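Local coordinates for putative decarboxylase involved in desferrioxamine biosynthesis (PDB 5O5C), which probably acts as a pyridoxal-phosphate-dependent lysine decarboxylase of the group II family, serving the biosynthesis of the siderophore desferrioxamine, at residues S173-M178 / A224-G229; V209-S212 / S218-K221. All coordinates share one frame; numbering follows the deposited sequence.

How the interactions relate
Both interactions use helix 218-225: residues 218-221, its first turn, pack on strand 207-212 in interaction 2, and the C-terminal end with the following turn meets helix 170-189 in interaction 1. Their centres lie 9 Å apart. Asn174 and Ser218, both in the pyridoxal-5'-phosphate pocket and both touching the cofactor, join them through a probable hydrogen bond from Asn174 ND2 to Ser218 OG (2.9 Å), while Asn174 ND2 also packs 3.6 Å from Ile219 CD1. The apolar parts of the two contacts lie farther from the cofactor: the side chains of Ile219 and Leu175 are about 7 and 9 Å from it.

Interaction 1. Residues S173-M178 / A224-G229; sequences SNLMAM and AILGLG
Leu226 lies against helix 170-189, its isobutyl group set against Leu175 and Met178, which are one helical turn apart. The closest approach is made by one branch, with Leu226 CD1 3.5 Å from Met178 CB. Leu226 CD1 also lies 3.6 Å from the carbonyl carbon Met178 C, so it rests against the helix backbone as well as the root of the side chain. The thioether of Met178 takes no part: the chain bends at both chi2 and chi3 and carries SD and CE away from Leu226.

Leu175 reaches the contact by its tip. With Leu175 CG anti to the backbone N (chi1 171°), the branch runs toward the other segment and Leu175 CD1 comes to 4.0 Å from Leu226 CG, the two leucines crossing at a slant. Ile225 is met more loosely, Leu175 CD1 being 4.4 Å from Ile225 CG2. No hydrogen bond spans the two segments; the contact is made by apolar groups, and all four residues are buried.

Helix 218-225 ends here in a Schellman motif at Gly227, whose phi of 83° turns the chain just after Leu226. Arg182, farther along helix 170-189, hydrogen-bonds Leu226 O, whereas Arg182 of the second subunit binds Ala224 O and Ile225 O; the helix end therefore also belongs to the dimer interface, where Ile225 packs on Leu179 of that subunit. On another side of 173-178, Met176 and Ala177 touch Phe341 of strand 339-343. Asn174 continues the contact with helix 218-225 at Ile219, and helices 170-189 and 218-225 lie side by side on one face of the large mixed sheet.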
loop_
_atom_site.group_PDB
_atom_site.type_symbol
_atom_site.label_atom_id
_atom_site.label_comp_id
_atom_site.label_asym_id
_atom_site.label_seq_id
_atom_site.Cartn_x
_atom_site.Cartn_y
_atom_site.Cartn_z
ATOM N N SER B 173 1.406 8.331 4.074
ATOM C CA SER B 173 2.323 9.499 4.123
ATOM C C SER B 173 2.051 10.416 5.347
ATOM O O SER B 173 3.023 10.845 6.061
ATOM C CB SER B 173 2.220 10.250 2.813
ATOM O OG SER B 173 2.449 9.309 1.734
ATOM N N ASN B 174 0.760 10.661 5.618
ATOM C CA ASN B 174 0.341 11.462 6.782
ATOM C C ASN B 174 0.669 10.758 8.068
ATOM O O ASN B 174 1.035 11.411 9.027
ATOM C CB ASN B 174 -1.127 11.875 6.759
ATOM C CG ASN B 174 -1.412 13.011 5.787
ATOM O OD1 ASN B 174 -0.495 13.715 5.340
ATOM N ND2 ASN B 174 -2.684 13.219 5.482
ATOM N N LEU B 175 0.596 9.428 8.084
ATOM C CA LEU B 175 1.035 8.698 9.276
ATOM C C LEU B 175 2.529 8.912 9.506
ATOM O O LEU B 175 2.950 9.211 10.655
ATOM C CB LEU B 175 0.701 7.226 9.200
ATOM C CG LEU B 175 1.286 6.319 10.288
ATOM C CD1 LEU B 175 0.875 6.803 11.650
ATOM C CD2 LEU B 175 0.814 4.894 10.038
ATOM N N MET B 176 3.307 8.850 8.428
ATOM C CA MET B 176 4.757 8.945 8.573
ATOM C C MET B 176 5.097 10.339 9.053
ATOM O O MET B 176 5.984 10.488 9.903
ATOM C CB MET B 176 5.499 8.644 7.264
ATOM C CG MET B 176 5.406 7.229 6.770
ATOM S SD MET B 176 6.404 7.158 5.275
ATOM C CE MET B 176 6.186 5.479 4.700
ATOM N N ALA B 177 4.351 11.337 8.561
ATOM C CA ALA B 177 4.529 12.746 8.987
ATOM C C ALA B 177 4.303 12.997 10.483
ATOM O O ALA B 177 5.134 13.679 11.154
ATOM C CB ALA B 177 3.692 13.708 8.156
ATOM N N MET B 178 3.225 12.439 11.032
ATOM C CA MET B 178 2.977 12.617 12.446
ATOM C C MET B 178 3.932 11.729 13.287
ATOM O O MET B 178 4.265 12.076 14.415
ATOM C CB MET B 178 1.516 12.349 12.774
ATOM C CG MET B 178 0.521 13.238 12.026
ATOM S SD MET B 178 0.836 14.998 12.244
ATOM C CE MET B 178 0.657 15.251 13.926
ATOM N N ALA B 224 -4.371 8.555 16.459
ATOM C CA ALA B 224 -4.877 7.331 17.143
ATOM C C ALA B 224 -3.904 6.202 17.152
ATOM O O ALA B 224 -3.611 5.586 18.198
ATOM C CB ALA B 224 -6.175 6.864 16.587
ATOM N N ILE B 225 -3.386 5.920 15.962
ATOM C CA ILE B 225 -2.423 4.899 15.817
ATOM C C ILE B 225 -1.142 5.179 16.654
ATOM O O ILE B 225 -0.598 4.279 17.284
ATOM C CB ILE B 225 -2.120 4.705 14.331
ATOM C CG1 ILE B 225 -3.354 4.152 13.612
ATOM C CG2 ILE B 225 -0.992 3.723 14.116
ATOM C CD1 ILE B 225 -3.212 4.326 12.122
ATOM N N LEU B 226 -0.692 6.432 16.672
ATOM C CA LEU B 226 0.504 6.776 17.365
ATOM C C LEU B 226 0.362 6.803 18.864
ATOM O O LEU B 226 1.292 7.174 19.531
ATOM C CB LEU B 226 1.049 8.117 16.865
ATOM C CG LEU B 226 1.489 8.124 15.416
ATOM C CD1 LEU B 226 1.518 9.481 14.792
ATOM C CD2 LEU B 226 2.821 7.446 15.268
ATOM N N GLY B 227 -0.795 6.467 19.416
ATOM C CA GLY B 227 -0.935 6.395 20.839
ATOM C C GLY B 227 -1.205 7.686 21.548
ATOM O O GLY B 227 -1.101 7.726 22.767
ATOM N N LEU B 228 -1.538 8.741 20.787
ATOM C CA LEU B 228 -1.891 10.039 21.341
ATOM C C LEU B 228 -3.383 10.383 21.252
ATOM O O LEU B 228 -3.887 11.193 22.027
ATOM C CB LEU B 228 -1.069 11.124 20.667
ATOM C CG LEU B 228 0.427 10.949 20.749
ATOM C CD1 LEU B 228 1.053 11.952 19.809
ATOM C CD2 LEU B 228 0.908 11.133 22.174
ATOM N N GLY B 229 -4.103 9.768 20.320
ATOM C CA GLY B 229 -5.543 9.839 20.304
ATOM C C GLY B 229 -5.996 11.097 19.601
ATOM O O GLY B 229 -5.196 12.012 19.423
#

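Interaction 2. Residues V209-S212 / S218-K221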
loop_
_atom_site.group_PDB
_atom_site.type_symbol
_atom_site.label_atom_id
_atom_site.label_comp_id
_atom_site.label_asym_id
_atom_site.label_seq_id
_atom_site.Cartn_x
_atom_site.Cartn_y
_atom_site.Cartn_z
ATOM N N VAL B 209 -1.093 18.677 18.349
ATOM C CA VAL B 209 -0.967 18.961 16.906
ATOM C C VAL B 209 -2.114 19.843 16.452
ATOM O O VAL B 209 -3.242 19.651 16.852
ATOM C CB VAL B 209 -0.965 17.669 16.078
ATOM C CG1 VAL B 209 -1.036 17.935 14.580
ATOM C CG2 VAL B 209 0.269 16.829 16.457
ATOM N N PHE B 210 -1.823 20.800 15.589
ATOM C CA PHE B 210 -2.835 21.743 15.130
ATOM C C PHE B 210 -3.137 21.469 13.669
ATOM O O PHE B 210 -2.223 21.355 12.846
ATOM C CB PHE B 210 -2.372 23.186 15.310
ATOM C CG PHE B 210 -2.001 23.519 16.706
ATOM C CD1 PHE B 210 -0.719 23.281 17.156
ATOM C CD2 PHE B 210 -2.928 24.056 17.585
ATOM C CE1 PHE B 210 -0.366 23.554 18.456
ATOM C CE2 PHE B 210 -2.572 24.351 18.890
ATOM C CZ PHE B 210 -1.281 24.105 19.326
ATOM N N THR B 211 -4.424 21.394 13.354
ATOM C CA THR B 211 -4.879 21.282 11.974
ATOM C C THR B 211 -6.145 22.043 11.771
ATOM O O THR B 211 -6.889 22.286 12.717
ATOM C CB THR B 211 -5.242 19.845 11.541
ATOM O OG1 THR B 211 -6.172 19.262 12.451
ATOM C CG2 THR B 211 -4.089 19.022 11.469
ATOM N N SER B 212 -6.411 22.366 10.516
ATOM C CA SER B 212 -7.681 22.976 10.129
ATOM C C SER B 212 -8.830 21.980 10.354
ATOM O O SER B 212 -8.689 20.779 10.128
ATOM C CB SER B 212 -7.627 23.403 8.648
ATOM O OG SER B 212 -8.771 24.139 8.265
ATOM N N SER B 218 -7.365 11.438 8.029
ATOM C CA SER B 218 -6.074 10.697 8.231
ATOM C C SER B 218 -5.132 11.237 9.327
ATOM O O SER B 218 -4.485 10.415 10.046
ATOM C CB SER B 218 -5.327 10.462 6.907
ATOM O OG SER B 218 -5.021 11.622 6.188
ATOM N N ILE B 219 -5.125 12.567 9.528
ATOM C CA ILE B 219 -4.386 13.205 10.630
ATOM C C ILE B 219 -4.793 12.684 12.015
ATOM O O ILE B 219 -3.958 12.156 12.727
ATOM C CB ILE B 219 -4.443 14.754 10.598
ATOM C CG1 ILE B 219 -3.899 15.334 9.268
ATOM C CG2 ILE B 219 -3.687 15.350 11.783
ATOM C CD1 ILE B 219 -2.580 14.763 8.788
ATOM N N GLN B 220 -6.056 12.844 12.362
ATOM C CA GLN B 220 -6.660 12.243 13.533
ATOM C C GLN B 220 -6.520 10.698 13.620
ATOM O O GLN B 220 -6.209 10.207 14.656
ATOM C CB GLN B 220 -8.149 12.599 13.629
ATOM C CG GLN B 220 -8.451 14.036 14.067
ATOM C CD GLN B 220 -8.474 15.001 12.922
ATOM O OE1 GLN B 220 -8.078 14.641 11.797
ATOM N NE2 GLN B 220 -8.895 16.254 13.195
ATOM N N LYS B 221 -6.749 9.966 12.529
ATOM C CA LYS B 221 -6.529 8.505 12.498
ATOM C C LYS B 221 -5.080 8.182 12.808
ATOM O O LYS B 221 -4.782 7.225 13.539
ATOM C CB LYS B 221 -6.921 7.889 11.151
ATOM C CG LYS B 221 -8.386 8.051 10.727
ATOM C CD LYS B 221 -8.662 7.474 9.330
ATOM C CE LYS B 221 -10.044 6.847 9.238
ATOM N NZ LYS B 221 -10.553 6.635 7.852
#
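Thr211 and Ile219 meet methyl to methyl, Thr211 CG2 lying 3.7 Å from Ile219 CG2, inside the beta-alpha-beta unit formed by strand 207-212, helix 218-225 and strand 233-236. This unit belongs to the large mixed sheet of the type I aspartate aminotransferase fold. The two side chains point toward each other's segment and run antiparallel, alongside each other. In Ile219 the branch that touches is CG2, which lies anti to the backbone N, while CG1 (chi1 -57°) carries CD1 toward Asn174 of helix 170-189.

A second, looser approach comes from Gln220. Its chain bends at chi2 (87°), turning the amide back toward the strand. Gln220 NE2 ends 4.1 Å from Thr211 OG1, too far for a hydrogen bond. Both Thr211 and Gln220 also pack on Val233, so the neighbouring strand of the unit shares in this contact.

Farther out, Thr211 is held in the sheet by backbone hydrogen bonding with Ile234, and Phe210 points to the other face, covered by helix 246-258. At the start of the helix, Ser218 touches pyridoxal-5'-phosphate, and the next residue, Ile219, packs on the strand. Ser218 OG is hydrogen-bonded to ND1 of His216, a cofactor-binding residue.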